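Local coordinates for signal recognition 54 kDa protein (Pyrococcus furiosus, PDB 3DM5) that belongs to the SRP54 family of the signal recognition particle, joining a helical bundle, a P-loop nucleotide-binding domain and a helical signal peptide binding domain, at residues F323-M333 with L415-F426; V377-E386 with R397-T407. All coordinates share one frame; numbering follows the deposited sequence.

Contact 1: F323-M333 with L415-F426; sequences FLRGKFTLKDM and LLDQYRQMKKLF
The ring of Phe328 is pressed into helix 409-427, with Tyr419, Met422, Lys423 and Phe426 about it. Its CG stands anti to the backbone N (chi1 166°), which swings the ring across to the helix. There its CD2 comes within 3.4 Å of CE2 of Tyr419; the two rings meet rim to rim, their planes nearly parallel, neither over the face of the other. Phe426 sets CD2 over one Phe328 face, offset toward the rim, while CE of Met422 touches Phe328 CZ at 3.7 Å. Phe323 completes the aromatic cluster by turning an edge to the face of Phe426, ring centres 5.2 Å apart and planes at 54°. The backbone is tied in too: Tyr419 OH donates to Phe328 O at 2.7 Å, tilted 23° from the carbonyl plane.

All this happens where the chain, in the signal peptide binding domain, leaves helix 313-324 and turns into helix 330-341. Thr329 is the N-cap of the second helix: its OG1 accepts from Asp332 N, and Asp332 OD1 accepts from Thr329 N at 3.0 Å, a capping box. One turn on, Met333 bends at its sulfur, laying SD against CA and CB of Tyr419 and bringing CE to CD2 of Leu415, a methyl that Leu330 CD2 also touches.

The Gly326 and Leu324 side of the contact is looser and partly exposed. Lys423 starts beside the Phe328 ring, then runs out fully extended, its CE 3.3 Å from Gly326 O. Leu324 meets mainly backbone, its CA lying 3.3 Å from Phe426 O in a CA-H...O contact.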
loop_
_atom_site.group_PDB
_atom_site.type_symbol
_atom_site.label_atom_id
_atom_site.label_comp_id
_atom_site.label_asym_id
_atom_site.label_seq_id
_atom_site.Cartn_x
_atom_site.Cartn_y
_atom_site.Cartn_z
ATOM N N PHE A 323 -9.760 8.367 -41.185
ATOM C CA PHE A 323 -8.907 9.117 -42.100
ATOM C C PHE A 323 -9.429 8.993 -43.528
ATOM O O PHE A 323 -9.407 9.961 -44.290
ATOM C CB PHE A 323 -7.457 8.625 -42.041
ATOM C CG PHE A 323 -6.826 8.735 -40.677
ATOM C CD1 PHE A 323 -7.418 9.489 -39.676
ATOM C CD2 PHE A 323 -5.620 8.098 -40.404
ATOM C CE1 PHE A 323 -6.829 9.587 -38.424
ATOM C CE2 PHE A 323 -5.025 8.201 -39.161
ATOM C CZ PHE A 323 -5.635 8.946 -38.169
ATOM N N LEU A 324 -9.898 7.795 -43.875
ATOM C CA LEU A 324 -10.397 7.502 -45.217
ATOM C C LEU A 324 -11.555 8.411 -45.587
ATOM O O LEU A 324 -11.692 8.822 -46.737
ATOM C CB LEU A 324 -10.823 6.039 -45.331
ATOM C CG LEU A 324 -9.722 5.022 -45.018
ATOM C CD1 LEU A 324 -10.130 3.618 -45.452
ATOM C CD2 LEU A 324 -8.401 5.430 -45.663
ATOM N N ARG A 325 -12.390 8.720 -44.602
ATOM C CA ARG A 325 -13.508 9.629 -44.810
ATOM C C ARG A 325 -13.054 11.075 -44.617
ATOM O O ARG A 325 -13.872 11.991 -44.486
ATOM C CB ARG A 325 -14.660 9.281 -43.864
ATOM C CG ARG A 325 -14.982 7.795 -43.825
ATOM C CD ARG A 325 -16.089 7.472 -42.833
ATOM N NE ARG A 325 -16.209 6.030 -42.621
ATOM C CZ ARG A 325 -15.667 5.366 -41.599
ATOM N NH1 ARG A 325 -14.969 6.013 -40.669
ATOM N NH2 ARG A 325 -15.829 4.051 -41.502
ATOM N N GLY A 326 -11.738 11.270 -44.603
ATOM C CA GLY A 326 -11.161 12.602 -44.512
ATOM C C GLY A 326 -11.179 13.232 -43.128
ATOM O O GLY A 326 -10.772 14.382 -42.966
ATOM N N LYS A 327 -11.654 12.487 -42.133
ATOM C CA LYS A 327 -11.634 12.943 -40.748
ATOM C C LYS A 327 -10.243 12.716 -40.143
ATOM O O LYS A 327 -10.063 11.908 -39.235
ATOM C CB LYS A 327 -12.708 12.217 -39.937
ATOM N N PHE A 328 -9.266 13.438 -40.670
ATOM C CA PHE A 328 -7.875 13.322 -40.266
ATOM C C PHE A 328 -7.441 14.720 -39.844
ATOM O O PHE A 328 -7.762 15.702 -40.517
ATOM C CB PHE A 328 -7.059 12.777 -41.445
ATOM C CG PHE A 328 -5.563 12.899 -41.296
ATOM C CD1 PHE A 328 -4.829 11.883 -40.709
ATOM C CD2 PHE A 328 -4.885 13.993 -41.808
ATOM C CE1 PHE A 328 -3.443 11.968 -40.591
ATOM C CE2 PHE A 328 -3.503 14.087 -41.695
ATOM C CZ PHE A 328 -2.779 13.066 -41.083
ATOM N N THR A 329 -6.754 14.821 -38.709
ATOM C CA THR A 329 -6.458 16.124 -38.123
ATOM C C THR A 329 -4.979 16.331 -37.899
ATOM O O THR A 329 -4.166 15.411 -38.058
ATOM C CB THR A 329 -7.145 16.317 -36.757
ATOM O OG1 THR A 329 -6.434 15.573 -35.758
ATOM C CG2 THR A 329 -8.607 15.862 -36.798
ATOM N N LEU A 330 -4.646 17.558 -37.512
ATOM C CA LEU A 330 -3.277 17.930 -37.192
ATOM C C LEU A 330 -2.779 17.154 -35.991
ATOM O O LEU A 330 -1.578 16.971 -35.815
ATOM C CB LEU A 330 -3.190 19.430 -36.925
ATOM C CG LEU A 330 -2.870 20.266 -38.161
ATOM C CD1 LEU A 330 -3.691 21.537 -38.170
ATOM C CD2 LEU A 330 -1.389 20.571 -38.184
ATOM N N LYS A 331 -3.715 16.702 -35.165
ATOM C CA LYS A 331 -3.378 15.885 -34.013
ATOM C C LYS A 331 -2.986 14.490 -34.493
ATOM O O LYS A 331 -1.971 13.939 -34.073
ATOM C CB LYS A 331 -4.566 15.801 -33.057
ATOM C CG LYS A 331 -4.198 15.942 -31.590
ATOM C CD LYS A 331 -4.509 17.334 -31.051
ATOM C CE LYS A 331 -5.884 17.381 -30.396
ATOM N NZ LYS A 331 -5.847 16.943 -28.973
ATOM N N ASP A 332 -3.801 13.930 -35.384
ATOM C CA ASP A 332 -3.493 12.653 -36.026
ATOM C C ASP A 332 -2.117 12.637 -36.714
ATOM O O ASP A 332 -1.383 11.654 -36.614
ATOM C CB ASP A 332 -4.582 12.301 -37.030
ATOM C CG ASP A 332 -5.909 11.998 -36.367
ATOM O OD1 ASP A 332 -6.959 12.451 -36.875
ATOM O OD2 ASP A 332 -5.904 11.302 -35.331
ATOM N N MET A 333 -1.775 13.721 -37.409
ATOM C CA MET A 333 -0.473 13.854 -38.060
ATOM C C MET A 333 0.655 14.020 -37.035
ATOM O O MET A 333 1.654 13.298 -37.070
ATOM C CB MET A 333 -0.479 15.031 -39.037
ATOM C CG MET A 333 0.772 15.125 -39.904
ATOM S SD MET A 333 1.086 16.777 -40.572
ATOM C CE MET A 333 1.690 17.622 -39.116
ATOM N N LEU A 415 4.384 22.987 -43.071
ATOM C CA LEU A 415 3.677 22.039 -42.212
ATOM C C LEU A 415 2.263 21.766 -42.718
ATOM O O LEU A 415 1.859 20.611 -42.837
ATOM C CB LEU A 415 3.625 22.554 -40.767
ATOM C CG LEU A 415 3.221 21.580 -39.650
ATOM C CD1 LEU A 415 3.397 22.241 -38.301
ATOM C CD2 LEU A 415 1.794 21.088 -39.800
ATOM N N LEU A 416 1.511 22.825 -43.005
ATOM C CA LEU A 416 0.142 22.664 -43.484
ATOM C C LEU A 416 0.095 21.883 -44.781
ATOM O O LEU A 416 -0.811 21.079 -44.999
ATOM C CB LEU A 416 -0.526 24.015 -43.678
ATOM C CG LEU A 416 -0.720 24.737 -42.355
ATOM C CD1 LEU A 416 -1.191 26.164 -42.576
ATOM C CD2 LEU A 416 -1.694 23.953 -41.479
ATOM N N ASP A 417 1.071 22.131 -45.650
ATOM C CA ASP A 417 1.121 21.435 -46.925
ATOM C C ASP A 417 1.294 19.956 -46.658
ATOM O O ASP A 417 0.543 19.132 -47.181
ATOM C CB ASP A 417 2.245 21.979 -47.804
ATOM C CG ASP A 417 1.884 23.306 -48.451
ATOM O OD1 ASP A 417 0.675 23.598 -48.589
ATOM O OD2 ASP A 417 2.807 24.061 -48.821
ATOM N N GLN A 418 2.270 19.631 -45.818
ATOM C CA GLN A 418 2.486 18.253 -45.393
ATOM C C GLN A 418 1.187 17.618 -44.922
ATOM O O GLN A 418 0.873 16.482 -45.280
ATOM C CB GLN A 418 3.511 18.193 -44.264
ATOM C CG GLN A 418 3.954 16.787 -43.960
ATOM C CD GLN A 418 4.586 16.137 -45.164
ATOM O OE1 GLN A 418 5.613 16.601 -45.659
ATOM N NE2 GLN A 418 3.974 15.065 -45.652
ATOM N N TYR A 419 0.439 18.358 -44.109
ATOM C CA TYR A 419 -0.829 17.865 -43.594
ATOM C C TYR A 419 -1.788 17.573 -44.745
ATOM O O TYR A 419 -2.245 16.441 -44.909
ATOM C CB TYR A 419 -1.439 18.856 -42.592
ATOM C CG TYR A 419 -2.911 18.618 -42.329
ATOM C CD1 TYR A 419 -3.864 19.474 -42.849
ATOM C CD2 TYR A 419 -3.348 17.527 -41.579
ATOM C CE1 TYR A 419 -5.205 19.265 -42.631
ATOM C CE2 TYR A 419 -4.695 17.308 -41.358
ATOM C CZ TYR A 419 -5.617 18.186 -41.888
ATOM O OH TYR A 419 -6.965 18.002 -41.683
ATOM N N ARG A 420 -2.070 18.598 -45.544
ATOM C CA ARG A 420 -2.969 18.478 -46.687
ATOM C C ARG A 420 -2.560 17.317 -47.598
ATOM O O ARG A 420 -3.415 16.625 -48.167
ATOM C CB ARG A 420 -3.018 19.797 -47.468
ATOM N N GLN A 421 -1.252 17.102 -47.722
ATOM C CA GLN A 421 -0.730 15.994 -48.512
ATOM C C GLN A 421 -1.198 14.668 -47.922
ATOM O O GLN A 421 -1.883 13.886 -48.589
ATOM C CB GLN A 421 0.801 16.039 -48.567
ATOM C CG GLN A 421 1.432 14.882 -49.353
ATOM C CD GLN A 421 2.961 14.884 -49.323
ATOM O OE1 GLN A 421 3.580 15.272 -48.328
ATOM N NE2 GLN A 421 3.573 14.429 -50.417
ATOM N N MET A 422 -0.830 14.426 -46.665
ATOM C CA MET A 422 -1.197 13.191 -45.977
ATOM C C MET A 422 -2.704 13.012 -45.924
ATOM O O MET A 422 -3.206 11.896 -46.014
ATOM C CB MET A 422 -0.627 13.163 -44.566
ATOM C CG MET A 422 0.868 12.972 -44.499
ATOM S SD MET A 422 1.419 12.884 -42.781
ATOM C CE MET A 422 0.377 11.558 -42.168
ATOM N N LYS A 423 -3.425 14.118 -45.783
ATOM C CA LYS A 423 -4.875 14.055 -45.728
ATOM C C LYS A 423 -5.465 13.589 -47.052
ATOM O O LYS A 423 -6.414 12.801 -47.069
ATOM C CB LYS A 423 -5.474 15.408 -45.338
ATOM C CG LYS A 423 -6.968 15.323 -45.059
ATOM C CD LYS A 423 -7.610 16.681 -45.016
ATOM C CE LYS A 423 -9.107 16.552 -44.819
ATOM N NZ LYS A 423 -9.764 17.872 -44.630
ATOM N N LYS A 424 -4.913 14.089 -48.160
ATOM C CA LYS A 424 -5.368 13.699 -49.497
ATOM C C LYS A 424 -5.167 12.197 -49.713
ATOM O O LYS A 424 -6.084 11.485 -50.140
ATOM C CB LYS A 424 -4.633 14.500 -50.573
ATOM N N LEU A 425 -3.958 11.729 -49.407
ATOM C CA LEU A 425 -3.648 10.307 -49.398
ATOM C C LEU A 425 -4.759 9.456 -48.782
ATOM O O LEU A 425 -5.411 8.683 -49.478
ATOM C CB LEU A 425 -2.354 10.075 -48.630
ATOM C CG LEU A 425 -1.158 9.564 -49.414
ATOM C CD1 LEU A 425 0.114 9.681 -48.594
ATOM C CD2 LEU A 425 -1.414 8.124 -49.811
ATOM N N PHE A 426 -4.962 9.603 -47.473
ATOM C CA PHE A 426 -5.933 8.786 -46.747
ATOM C C PHE A 426 -7.334 8.905 -47.324
ATOM O O PHE A 426 -8.006 7.895 -47.530
ATOM C CB PHE A 426 -5.964 9.143 -45.252
ATOM C CG PHE A 426 -4.699 8.798 -44.516
ATOM C CD1 PHE A 426 -4.286 7.480 -44.397
ATOM C CD2 PHE A 426 -3.927 9.790 -43.937
ATOM C CE1 PHE A 426 -3.118 7.157 -43.718
ATOM C CE2 PHE A 426 -2.759 9.478 -43.257
ATOM C CZ PHE A 426 -2.353 8.159 -43.147
#

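Contact 2: V377-E386 with R397-T407; sequences VIMDSMTEEE and RIKRIARGSGT
Glu386 reaches from helix 384-388 to two arginines of helix 395-405, and its side chain is worth following outward. The bond from CA to CB heads toward that helix, CB not yet touching it. With CG anti to the carbonyl carbon (chi1 -67°) and the chain extended beyond, CG passes at the edge of the Arg397 guanidinium, 3.9 Å from NE. The carboxylate then meets Arg400 in an end-on, two-nitrogen salt bridge, the flat groups only 19° apart: OE1 takes NH2 and OE2 takes NH1, each at 2.7 Å and on the syn side. OE1 also accepts Thr383 N at 2.9 Å, from above the carboxylate plane, and so belongs to the capping box that starts its own helix. Weak bonds from Arg397 NE to OE2 and from Arg397 NH2 to Glu385 OE2 extend the same salt-bridge network.

Arg400 NH2 is shared: it donates as well to Ser381 O at 3.2 Å, on a lone pair and in the carbonyl plane, which ties the turn 379-382 to the helix. Ser381 OG donates to Ile401 O, a carbonyl that Ser405 N and Ser405 OG grip too. Alongside, Ile401 sets CG2 against CG2 of Ile378 at 3.7 Å and against CG of Met382. Thr407, just past the Schellman turn at Gly406, rests OG1 on Ile378 CG1.

Arg127 O of a second subunit accepts from Arg400 NE; Ile96 of that subunit donates its N to Glu385 OE2 and accepts from Arg397 NH2 at its O. With two guanidinium groups beside its carboxylate, the buried Glu386 is probably held ionised and fixed in rotation.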
loop_
_atom_site.group_PDB
_atom_site.type_symbol
_atom_site.label_atom_id
_atom_site.label_comp_id
_atom_site.label_asym_id
_atom_site.label_seq_id
_atom_site.Cartn_x
_atom_site.Cartn_y
_atom_site.Cartn_z
ATOM N N VAL A 377 7.216 22.074 -32.818
ATOM C CA VAL A 377 7.278 23.430 -32.280
ATOM C C VAL A 377 6.153 24.327 -32.822
ATOM O O VAL A 377 5.592 25.149 -32.097
ATOM C CB VAL A 377 8.647 24.078 -32.553
ATOM C CG1 VAL A 377 8.660 25.510 -32.078
ATOM C CG2 VAL A 377 9.736 23.290 -31.865
ATOM N N ILE A 378 5.822 24.155 -34.096
ATOM C CA ILE A 378 4.789 24.962 -34.720
ATOM C C ILE A 378 3.408 24.600 -34.177
ATOM O O ILE A 378 2.625 25.476 -33.817
ATOM C CB ILE A 378 4.805 24.830 -36.266
ATOM C CG1 ILE A 378 6.083 25.439 -36.851
ATOM C CG2 ILE A 378 3.577 25.498 -36.891
ATOM C CD1 ILE A 378 6.113 25.457 -38.361
ATOM N N MET A 379 3.119 23.305 -34.115
ATOM C CA MET A 379 1.830 22.832 -33.626
ATOM C C MET A 379 1.602 23.176 -32.149
ATOM O O MET A 379 0.474 23.367 -31.724
ATOM C CB MET A 379 1.682 21.328 -33.873
ATOM C CG MET A 379 1.399 20.986 -35.323
ATOM S SD MET A 379 1.237 19.223 -35.677
ATOM C CE MET A 379 2.875 18.650 -35.231
ATOM N N ASP A 380 2.679 23.259 -31.375
ATOM C CA ASP A 380 2.597 23.659 -29.977
ATOM C C ASP A 380 2.209 25.123 -29.854
ATOM O O ASP A 380 2.046 25.651 -28.749
ATOM C CB ASP A 380 3.937 23.451 -29.279
ATOM C CG ASP A 380 4.295 21.984 -29.116
ATOM O OD1 ASP A 380 3.450 21.121 -29.435
ATOM O OD2 ASP A 380 5.427 21.701 -28.665
ATOM N N SER A 381 2.091 25.788 -30.993
ATOM C CA SER A 381 1.677 27.174 -30.998
ATOM C C SER A 381 0.284 27.290 -31.600
ATOM O O SER A 381 -0.278 28.384 -31.720
ATOM C CB SER A 381 2.666 28.038 -31.764
ATOM O OG SER A 381 2.212 29.377 -31.775
ATOM N N MET A 382 -0.265 26.148 -31.983
ATOM C CA MET A 382 -1.624 26.117 -32.473
ATOM C C MET A 382 -2.579 25.846 -31.305
ATOM O O MET A 382 -2.179 25.313 -30.258
ATOM C CB MET A 382 -1.783 25.065 -33.574
ATOM C CG MET A 382 -0.854 25.255 -34.783
ATOM S SD MET A 382 -1.227 24.116 -36.140
ATOM C CE MET A 382 -0.242 24.835 -37.441
ATOM N N THR A 383 -3.838 26.232 -31.487
ATOM C CA THR A 383 -4.846 25.980 -30.481
ATOM C C THR A 383 -5.498 24.643 -30.764
ATOM O O THR A 383 -5.237 24.020 -31.796
ATOM C CB THR A 383 -5.922 27.078 -30.451
ATOM O OG1 THR A 383 -6.652 27.096 -31.692
ATOM C CG2 THR A 383 -5.273 28.419 -30.212
ATOM N N GLU A 384 -6.345 24.207 -29.841
ATOM C CA GLU A 384 -7.033 22.932 -29.963
ATOM C C GLU A 384 -7.893 22.951 -31.207
ATOM O O GLU A 384 -7.826 22.041 -32.030
ATOM C CB GLU A 384 -7.893 22.664 -28.712
ATOM C CG GLU A 384 -8.060 21.207 -28.361
ATOM C CD GLU A 384 -6.736 20.463 -28.147
ATOM O OE1 GLU A 384 -5.686 21.094 -27.885
ATOM O OE2 GLU A 384 -6.758 19.218 -28.237
ATOM N N GLU A 385 -8.688 24.008 -31.348
ATOM C CA GLU A 385 -9.646 24.098 -32.451
ATOM C C GLU A 385 -8.942 24.071 -33.801
ATOM O O GLU A 385 -9.490 23.565 -34.775
ATOM C CB GLU A 385 -10.487 25.365 -32.343
ATOM C CG GLU A 385 -9.680 26.629 -32.520
ATOM C CD GLU A 385 -10.542 27.865 -32.571
ATOM O OE1 GLU A 385 -11.711 27.750 -33.023
ATOM O OE2 GLU A 385 -10.036 28.941 -32.158
ATOM N N GLU A 386 -7.738 24.631 -33.849
ATOM C CA GLU A 386 -6.894 24.573 -35.044
ATOM C C GLU A 386 -6.375 23.165 -35.305
ATOM O O GLU A 386 -6.479 22.662 -36.413
ATOM C CB GLU A 386 -5.726 25.569 -34.952
ATOM C CG GLU A 386 -6.176 27.028 -34.974
ATOM C CD GLU A 386 -5.053 27.998 -34.636
ATOM O OE1 GLU A 386 -4.050 27.556 -34.036
ATOM O OE2 GLU A 386 -5.173 29.205 -34.964
ATOM N N ARG A 397 -4.272 33.746 -38.753
ATOM C CA ARG A 397 -3.967 32.655 -37.838
ATOM C C ARG A 397 -2.551 32.142 -38.065
ATOM O O ARG A 397 -1.784 31.950 -37.115
ATOM C CB ARG A 397 -4.966 31.519 -38.028
ATOM C CG ARG A 397 -6.314 31.759 -37.367
ATOM C CD ARG A 397 -7.198 30.541 -37.538
ATOM N NE ARG A 397 -7.950 30.243 -36.322
ATOM C CZ ARG A 397 -9.049 30.887 -35.952
ATOM N NH1 ARG A 397 -9.523 31.872 -36.704
ATOM N NH2 ARG A 397 -9.673 30.546 -34.836
ATOM N N ILE A 398 -2.208 31.931 -39.333
ATOM C CA ILE A 398 -0.869 31.490 -39.703
ATOM C C ILE A 398 0.207 32.453 -39.213
ATOM O O ILE A 398 1.271 32.039 -38.760
ATOM C CB ILE A 398 -0.733 31.326 -41.222
ATOM C CG1 ILE A 398 -1.543 30.123 -41.697
ATOM C CG2 ILE A 398 0.727 31.151 -41.609
ATOM C CD1 ILE A 398 -1.246 29.721 -43.111
ATOM N N LYS A 399 -0.068 33.746 -39.310
ATOM C CA LYS A 399 0.902 34.731 -38.864
ATOM C C LYS A 399 0.978 34.730 -37.330
ATOM O O LYS A 399 2.030 35.031 -36.761
ATOM C CB LYS A 399 0.584 36.115 -39.446
ATOM N N ARG A 400 -0.123 34.368 -36.662
ATOM C CA ARG A 400 -0.102 34.194 -35.203
ATOM C C ARG A 400 0.700 32.934 -34.842
ATOM O O ARG A 400 1.613 32.961 -34.004
ATOM C CB ARG A 400 -1.521 34.097 -34.616
ATOM C CG ARG A 400 -1.552 34.187 -33.064
ATOM C CD ARG A 400 -2.700 33.395 -32.376
ATOM N NE ARG A 400 -2.472 31.948 -32.364
ATOM C CZ ARG A 400 -3.231 31.054 -33.000
ATOM N NH1 ARG A 400 -4.288 31.451 -33.692
ATOM N NH2 ARG A 400 -2.938 29.756 -32.945
ATOM N N ILE A 401 0.347 31.830 -35.491
ATOM C CA ILE A 401 1.043 30.572 -35.290
ATOM C C ILE A 401 2.558 30.754 -35.489
ATOM O O ILE A 401 3.364 30.370 -34.634
ATOM C CB ILE A 401 0.462 29.488 -36.212
ATOM C CG1 ILE A 401 -1.029 29.308 -35.907
ATOM C CG2 ILE A 401 1.235 28.178 -36.080
ATOM C CD1 ILE A 401 -1.741 28.369 -36.827
ATOM N N ALA A 402 2.933 31.376 -36.602
ATOM C CA ALA A 402 4.332 31.613 -36.928
ATOM C C ALA A 402 5.021 32.452 -35.852
ATOM O O ALA A 402 6.118 32.131 -35.392
ATOM C CB ALA A 402 4.433 32.284 -38.275
ATOM N N ARG A 403 4.363 33.534 -35.455
ATOM C CA ARG A 403 4.865 34.397 -34.389
ATOM C C ARG A 403 4.980 33.661 -33.049
ATOM O O ARG A 403 6.009 33.750 -32.373
ATOM C CB ARG A 403 3.971 35.634 -34.263
ATOM C CG ARG A 403 4.137 36.432 -32.982
ATOM C CD ARG A 403 3.731 37.874 -33.224
ATOM N NE ARG A 403 3.002 38.448 -32.097
ATOM C CZ ARG A 403 1.677 38.538 -32.038
ATOM N NH1 ARG A 403 0.929 38.092 -33.046
ATOM N NH2 ARG A 403 1.095 39.078 -30.971
ATOM N N GLY A 404 3.927 32.927 -32.681
ATOM C CA GLY A 404 3.900 32.165 -31.441
ATOM C C GLY A 404 4.884 31.005 -31.352
ATOM O O GLY A 404 5.274 30.603 -30.257
ATOM N N SER A 405 5.288 30.463 -32.499
ATOM C CA SER A 405 6.217 29.333 -32.527
ATOM C C SER A 405 7.645 29.779 -32.764
ATOM O O SER A 405 8.563 28.966 -32.708
ATOM C CB SER A 405 5.817 28.336 -33.611
ATOM O OG SER A 405 5.586 29.017 -34.821
ATOM N N GLY A 406 7.827 31.067 -33.031
ATOM C CA GLY A 406 9.145 31.614 -33.315
ATOM C C GLY A 406 9.712 31.101 -34.627
ATOM O O GLY A 406 10.919 30.913 -34.768
ATOM N N THR A 407 8.828 30.854 -35.585
ATOM C CA THR A 407 9.232 30.387 -36.900
ATOM C C THR A 407 8.672 31.361 -37.926
ATOM O O THR A 407 8.240 32.454 -37.563
ATOM C CB THR A 407 8.716 28.956 -37.186
ATOM O OG1 THR A 407 7.294 28.976 -37.363
ATOM C CG2 THR A 407 9.065 28.014 -36.040
#

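Both contacts belong to the all-helical signal peptide binding domain, far from the centre of their own chain (about 46 and 48 Å from the contact centres), with their centres about 17 Å apart. Along the chain the order is 323-333, 377-386, 397-407, 415-426, so contact 1 brackets contact 2 in sequence. Helix 330-341 is followed by helix 369-379, and helix 395-405 by helix 409-427. The contacts touch directly, Leu415 CD1 packing on Ile378 CG2 and Leu416 on Ile398, while Lys331 NZ forms a salt bridge to Glu384 OE2 at 2.6 Å. The helices of the two contacts thus pack against one another within one domain, and the second subunit reaches both.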